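Penaeus monodon metallodensovirus major capsid protein (Penaeus monodon metallodensovirus, PDB 6WH7) assembles in sixty copies into the icosahedral shell of a shrimp-infecting densovirus, presumably enclosing and protecting the viral genome. Local coordinates at residues F90-T96 against V180-L186; N152-Y156 against Y210-G214. All blocks are in the same frame, centred on the assembly; numbering follows the deposited sequence.

Interaction 1: residues F90-T96 against V180-L186; sequences FYCEYNT and VSSMREL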
loop_
_atom_site.group_PDB
_atom_site.type_symbol
_atom_site.label_atom_id
_atom_site.label_comp_id
_atom_site.label_asym_id
_atom_site.label_seq_id
_atom_site.Cartn_x
_atom_site.Cartn_y
_atom_site.Cartn_z
ATOM N N PHE A 90 -83.772 -13.643 -51.911
ATOM C CA PHE A 90 -83.508 -12.223 -51.742
ATOM C C PHE A 90 -82.086 -11.874 -52.149
ATOM O O PHE A 90 -81.849 -10.844 -52.783
ATOM C CB PHE A 90 -83.788 -11.861 -50.286
ATOM C CG PHE A 90 -83.539 -10.431 -49.932
ATOM C CD1 PHE A 90 -84.425 -9.447 -50.309
ATOM C CD2 PHE A 90 -82.466 -10.082 -49.142
ATOM C CE1 PHE A 90 -84.211 -8.146 -49.956
ATOM C CE2 PHE A 90 -82.255 -8.786 -48.785
ATOM C CZ PHE A 90 -83.126 -7.817 -49.192
ATOM N N TYR A 91 -81.124 -12.705 -51.766
ATOM C CA TYR A 91 -79.715 -12.412 -51.970
ATOM C C TYR A 91 -79.181 -12.822 -53.335
ATOM O O TYR A 91 -78.443 -12.065 -53.969
ATOM C CB TYR A 91 -78.914 -13.095 -50.877
ATOM C CG TYR A 91 -79.276 -12.593 -49.525
ATOM C CD1 TYR A 91 -78.639 -11.498 -48.986
ATOM C CD2 TYR A 91 -80.278 -13.194 -48.793
ATOM C CE1 TYR A 91 -78.970 -11.032 -47.755
ATOM C CE2 TYR A 91 -80.613 -12.734 -47.562
ATOM C CZ TYR A 91 -79.955 -11.653 -47.044
ATOM O OH TYR A 91 -80.282 -11.177 -45.803
ATOM N N CYS A 92 -79.501 -14.026 -53.779
ATOM C CA CYS A 92 -78.889 -14.607 -54.963
ATOM C C CYS A 92 -79.746 -14.485 -56.209
ATOM O O CYS A 92 -79.376 -15.017 -57.255
ATOM C CB CYS A 92 -78.516 -16.065 -54.695
ATOM S SG CYS A 92 -79.763 -17.010 -53.871
ATOM N N GLU A 93 -80.874 -13.802 -56.122
ATOM C CA GLU A 93 -81.783 -13.654 -57.242
ATOM C C GLU A 93 -82.278 -12.222 -57.262
ATOM O O GLU A 93 -82.693 -11.696 -56.227
ATOM C CB GLU A 93 -82.928 -14.651 -57.111
ATOM C CG GLU A 93 -83.983 -14.562 -58.140
ATOM C CD GLU A 93 -84.894 -15.752 -58.079
ATOM O OE1 GLU A 93 -84.603 -16.658 -57.276
ATOM O OE2 GLU A 93 -85.904 -15.784 -58.811
ATOM N N TYR A 94 -82.221 -11.584 -58.422
ATOM C CA TYR A 94 -82.392 -10.140 -58.499
ATOM C C TYR A 94 -83.810 -9.876 -58.975
ATOM O O TYR A 94 -84.086 -9.896 -60.173
ATOM C CB TYR A 94 -81.352 -9.559 -59.449
ATOM C CG TYR A 94 -81.264 -8.058 -59.512
ATOM C CD1 TYR A 94 -80.651 -7.348 -58.498
ATOM C CD2 TYR A 94 -81.733 -7.357 -60.608
ATOM C CE1 TYR A 94 -80.541 -5.991 -58.550
ATOM C CE2 TYR A 94 -81.626 -5.991 -60.668
ATOM C CZ TYR A 94 -81.027 -5.315 -59.633
ATOM O OH TYR A 94 -80.911 -3.951 -59.674
ATOM N N ASN A 95 -84.689 -9.542 -58.045
ATOM C CA ASN A 95 -86.095 -9.313 -58.349
ATOM C C ASN A 95 -86.339 -7.830 -58.149
ATOM O O ASN A 95 -86.531 -7.369 -57.024
ATOM C CB ASN A 95 -86.989 -10.150 -57.447
ATOM C CG ASN A 95 -86.859 -11.629 -57.703
ATOM O OD1 ASN A 95 -86.590 -12.404 -56.792
ATOM N ND2 ASN A 95 -87.094 -12.037 -58.936
ATOM N N THR A 96 -86.376 -7.097 -59.250
ATOM C CA THR A 96 -86.502 -5.655 -59.206
ATOM C C THR A 96 -87.139 -5.213 -60.506
ATOM O O THR A 96 -86.834 -5.775 -61.557
ATOM C CB THR A 96 -85.141 -4.979 -59.024
ATOM O OG1 THR A 96 -84.514 -5.470 -57.839
ATOM C CG2 THR A 96 -85.308 -3.485 -58.899
ATOM N N VAL A 180 -93.310 -12.290 -55.560
ATOM C CA VAL A 180 -91.958 -12.762 -55.320
ATOM C C VAL A 180 -90.996 -12.109 -56.295
ATOM O O VAL A 180 -89.791 -12.065 -56.039
ATOM C CB VAL A 180 -91.887 -14.297 -55.419
ATOM C CG1 VAL A 180 -91.862 -14.744 -56.860
ATOM C CG2 VAL A 180 -90.725 -14.827 -54.664
ATOM N N SER A 181 -91.509 -11.581 -57.406
ATOM C CA SER A 181 -90.702 -10.867 -58.381
ATOM C C SER A 181 -90.400 -9.445 -57.955
ATOM O O SER A 181 -89.579 -8.781 -58.590
ATOM C CB SER A 181 -91.413 -10.841 -59.728
ATOM O OG SER A 181 -92.616 -10.105 -59.642
ATOM N N SER A 182 -91.074 -8.956 -56.928
ATOM C CA SER A 182 -90.863 -7.627 -56.391
ATOM C C SER A 182 -89.940 -7.632 -55.185
ATOM O O SER A 182 -89.830 -6.613 -54.503
ATOM C CB SER A 182 -92.201 -6.997 -56.035
ATOM O OG SER A 182 -92.006 -5.679 -55.591
ATOM N N MET A 183 -89.309 -8.767 -54.892
ATOM C CA MET A 183 -88.727 -9.004 -53.576
ATOM C C MET A 183 -87.677 -7.964 -53.206
ATOM O O MET A 183 -87.676 -7.448 -52.085
ATOM C CB MET A 183 -88.131 -10.405 -53.523
ATOM C CG MET A 183 -87.603 -10.784 -52.168
ATOM S SD MET A 183 -87.065 -12.490 -52.097
ATOM C CE MET A 183 -88.641 -13.314 -52.097
ATOM N N ARG A 184 -86.763 -7.648 -54.125
ATOM C CA ARG A 184 -85.609 -6.854 -53.714
ATOM C C ARG A 184 -85.938 -5.383 -53.521
ATOM O O ARG A 184 -85.410 -4.759 -52.599
ATOM C CB ARG A 184 -84.455 -7.007 -54.691
ATOM C CG ARG A 184 -83.706 -8.291 -54.531
ATOM C CD ARG A 184 -82.532 -8.292 -55.454
ATOM N NE ARG A 184 -81.618 -7.208 -55.125
ATOM C CZ ARG A 184 -80.649 -7.300 -54.230
ATOM N NH1 ARG A 184 -80.453 -8.431 -53.581
ATOM N NH2 ARG A 184 -79.870 -6.261 -53.995
ATOM N N GLU A 185 -86.776 -4.786 -54.359
ATOM C CA GLU A 185 -87.262 -3.463 -53.997
ATOM C C GLU A 185 -88.294 -3.657 -52.908
ATOM O O GLU A 185 -89.271 -4.384 -53.096
ATOM C CB GLU A 185 -87.835 -2.705 -55.195
ATOM C CG GLU A 185 -89.182 -3.138 -55.738
ATOM C CD GLU A 185 -89.081 -4.344 -56.611
ATOM O OE1 GLU A 185 -88.000 -4.955 -56.633
ATOM O OE2 GLU A 185 -90.064 -4.662 -57.306
ATOM N N LEU A 186 -88.081 -3.039 -51.757
ATOM C CA LEU A 186 -88.712 -3.571 -50.561
ATOM C C LEU A 186 -90.079 -2.919 -50.496
ATOM O O LEU A 186 -90.253 -1.821 -49.975
ATOM C CB LEU A 186 -87.854 -3.243 -49.351
ATOM C CG LEU A 186 -86.424 -3.770 -49.446
ATOM C CD1 LEU A 186 -85.548 -3.140 -48.400
ATOM C CD2 LEU A 186 -86.404 -5.264 -49.292
#
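Phe90, Asn95 and Arg184 lead a buried loop-to-helix-end contact beside the jelly-roll core of the capsid subunit: the end of helix 88-92 and the chain after it meet the loop between strands 169-179 and 189-191. Arg184 runs past the helix end and the chain after it, its CD 3.5 Å from Glu93 O. Its chain bends at chi3 (62°), turning the guanidinium to the helix end. There NH1 donates a hydrogen bond to Phe90 O at 2.9 Å, in the carbonyl plane and close to the guanidinium plane. NH1 also bonds Thr295 of strand 287-302 and NH2 is bonded elsewhere, so the buried guanidinium has ample partners. NE rests obliquely against the Tyr94 ring, 3.5 Å from CD1, while Tyr94 OH bonds the carbonyl of Arg67. Arginine suits this place because one long side chain offers both apolar methylenes and several donors. Phe90 supplies the apolar part: Met183 CG lies at the edge of its ring, and Leu186 CD2 lies 3.7 Å from Phe90 CE1. Asn95 packs its CB on Ser181 O, its short side chain suiting the close backbone approach. Arg184 N also donates to Asn95 O at 2.9 Å.

Interaction 2: residues N152-Y156 against Y210-G214; sequences NTSPY and YWKQG
Tyr156 and Lys212 bring their CA atoms within 4.6 Å, and from there the two chains run in opposite senses and spread to 6.1 Å between the CA atoms of Thr153 and Gln213. This is where strands 157-162 and 207-211, antiparallel neighbours in one sheet of the jelly roll, pass into loops; the backbones of Trp211 and Met157 still bond to each other. The chief side-chain contact is an offset stack of Tyr156 on Tyr210. The rings point the same way, their planes 13° apart and their centroids separated by 4.3 Å. Tyr156 CE1 sits over the centre of the Tyr210 ring, whereas Tyr210 CD2 falls toward the rim of the other. Tyr210 CB adds a CH-pi contact over the same face of Tyr156. The Tyr156 ring is placed by a first torsion of 52°, with CG between the backbone N and carbonyl carbon. Lys212 runs alongside it: its CG meets Tyr156 CB at 3.6 Å, so the aliphatic part of a partly exposed lysine extends the apolar patch. At the far end, Thr153 OG1 donates to Gln213 OE1 at 3.0 Å, nearly in line with the C=O bond; the extended glutamine chain spans the wider gap. Tyr210 OH also bonds Thr292 of a neighbouring subunit, and its ring meets Trp47 of yet another. Aromatic stacking at one end and a Thr-Gln hydrogen bond at the other thus imply a junction that joins the loop before strand 157-162 to the end of strand 207-211 and the residues after it, while one of its tyrosines serves subunit assembly.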
loop_
_atom_site.group_PDB
_atom_site.type_symbol
_atom_site.label_atom_id
_atom_site.label_comp_id
_atom_site.label_asym_id
_atom_site.label_seq_id
_atom_site.Cartn_x
_atom_site.Cartn_y
_atom_site.Cartn_z
ATOM N N ASN A 152 -87.071 16.404 -47.491
ATOM C CA ASN A 152 -86.892 16.956 -46.156
ATOM C C ASN A 152 -85.880 16.127 -45.379
ATOM O O ASN A 152 -85.921 14.895 -45.405
ATOM C CB ASN A 152 -88.232 17.048 -45.423
ATOM C CG ASN A 152 -89.028 15.770 -45.495
ATOM O OD1 ASN A 152 -88.485 14.672 -45.514
ATOM N ND2 ASN A 152 -90.337 15.916 -45.561
ATOM N N THR A 153 -84.951 16.816 -44.719
ATOM C CA THR A 153 -83.876 16.150 -43.995
ATOM C C THR A 153 -84.291 15.723 -42.594
ATOM O O THR A 153 -83.847 14.675 -42.114
ATOM C CB THR A 153 -82.658 17.070 -43.931
ATOM O OG1 THR A 153 -82.259 17.414 -45.263
ATOM C CG2 THR A 153 -81.495 16.381 -43.239
ATOM N N SER A 154 -85.141 16.511 -41.939
ATOM C CA SER A 154 -85.396 16.321 -40.513
ATOM C C SER A 154 -85.966 14.958 -40.128
ATOM O O SER A 154 -85.595 14.458 -39.052
ATOM C CB SER A 154 -86.305 17.450 -40.011
ATOM O OG SER A 154 -87.544 17.452 -40.686
ATOM N N PRO A 155 -86.848 14.310 -40.907
ATOM C CA PRO A 155 -87.367 13.016 -40.456
ATOM C C PRO A 155 -86.307 11.930 -40.413
ATOM O O PRO A 155 -85.115 12.180 -40.614
ATOM C CB PRO A 155 -88.440 12.688 -41.494
ATOM C CG PRO A 155 -88.814 13.971 -42.056
ATOM C CD PRO A 155 -87.557 14.755 -42.113
ATOM N N TYR A 156 -86.749 10.710 -40.141
ATOM C CA TYR A 156 -85.888 9.543 -40.157
ATOM C C TYR A 156 -86.728 8.351 -40.570
ATOM O O TYR A 156 -87.955 8.370 -40.470
ATOM C CB TYR A 156 -85.233 9.303 -38.797
ATOM C CG TYR A 156 -86.215 9.279 -37.659
ATOM C CD1 TYR A 156 -86.914 8.129 -37.337
ATOM C CD2 TYR A 156 -86.435 10.408 -36.897
ATOM C CE1 TYR A 156 -87.807 8.120 -36.305
ATOM C CE2 TYR A 156 -87.320 10.398 -35.866
ATOM C CZ TYR A 156 -88.004 9.260 -35.572
ATOM O OH TYR A 156 -88.893 9.264 -34.534
ATOM N N TYR A 210 -83.146 4.659 -35.661
ATOM C CA TYR A 210 -83.701 5.794 -36.380
ATOM C C TYR A 210 -82.615 6.275 -37.320
ATOM O O TYR A 210 -81.587 6.793 -36.881
ATOM C CB TYR A 210 -84.163 6.914 -35.455
ATOM C CG TYR A 210 -85.265 6.542 -34.500
ATOM C CD1 TYR A 210 -86.018 5.408 -34.690
ATOM C CD2 TYR A 210 -85.653 7.411 -33.508
ATOM C CE1 TYR A 210 -87.042 5.084 -33.842
ATOM C CE2 TYR A 210 -86.693 7.109 -32.660
ATOM C CZ TYR A 210 -87.385 5.945 -32.833
ATOM O OH TYR A 210 -88.425 5.634 -31.995
ATOM N N TRP A 211 -82.845 6.108 -38.608
ATOM C CA TRP A 211 -81.804 6.269 -39.603
ATOM C C TRP A 211 -82.131 7.494 -40.432
ATOM O O TRP A 211 -83.231 7.611 -40.975
ATOM C CB TRP A 211 -81.673 4.992 -40.427
ATOM C CG TRP A 211 -80.620 4.984 -41.462
ATOM C CD1 TRP A 211 -79.293 5.168 -41.271
ATOM C CD2 TRP A 211 -80.765 4.547 -42.813
ATOM N NE1 TRP A 211 -78.610 4.997 -42.442
ATOM C CE2 TRP A 211 -79.496 4.597 -43.403
ATOM C CE3 TRP A 211 -81.854 4.151 -43.595
ATOM C CZ2 TRP A 211 -79.285 4.278 -44.735
ATOM C CZ3 TRP A 211 -81.638 3.830 -44.909
ATOM C CH2 TRP A 211 -80.370 3.898 -45.473
ATOM N N LYS A 212 -81.182 8.413 -40.501
ATOM C CA LYS A 212 -81.406 9.753 -40.997
ATOM C C LYS A 212 -80.576 9.960 -42.250
ATOM O O LYS A 212 -79.632 9.217 -42.517
ATOM C CB LYS A 212 -81.032 10.784 -39.935
ATOM C CG LYS A 212 -81.892 10.717 -38.695
ATOM C CD LYS A 212 -81.516 11.780 -37.700
ATOM C CE LYS A 212 -82.503 11.832 -36.543
ATOM N NZ LYS A 212 -82.364 10.690 -35.596
ATOM N N GLN A 213 -80.964 10.950 -43.045
ATOM C CA GLN A 213 -80.127 11.343 -44.163
ATOM C C GLN A 213 -78.749 11.723 -43.652
ATOM O O GLN A 213 -78.618 12.463 -42.676
ATOM C CB GLN A 213 -80.741 12.511 -44.921
ATOM C CG GLN A 213 -82.017 12.202 -45.646
ATOM C CD GLN A 213 -82.514 13.402 -46.403
ATOM O OE1 GLN A 213 -82.190 14.532 -46.058
ATOM N NE2 GLN A 213 -83.283 13.172 -47.452
ATOM N N GLY A 214 -77.721 11.206 -44.303
ATOM C CA GLY A 214 -76.368 11.466 -43.904
ATOM C C GLY A 214 -75.790 10.466 -42.935
ATOM O O GLY A 214 -74.572 10.450 -42.743
#

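In the fold
The two contacts lie toward opposite ends of the strand order 189-191, 79-83, 270-274, 157-162, 207-211 of one antiparallel sheet. The segments of interaction 1 follow strand 79-83 and precede 189-191 in the chain, and their side chains also pack on strands 59-75 and 287-302 of the other sheet; interaction 2 sits where 157-162 begins and 207-211 ends. Their centres are 25 Å apart and their nearest atoms about 9 Å, without touching. Along the chain the segments alternate, 90-96, 152-156, 180-186, 210-214, so the two contacts interleave. Interaction 1 is largely buried within the subunit, whereas interaction 2, farther from its centre, reaches several neighbours in the shell.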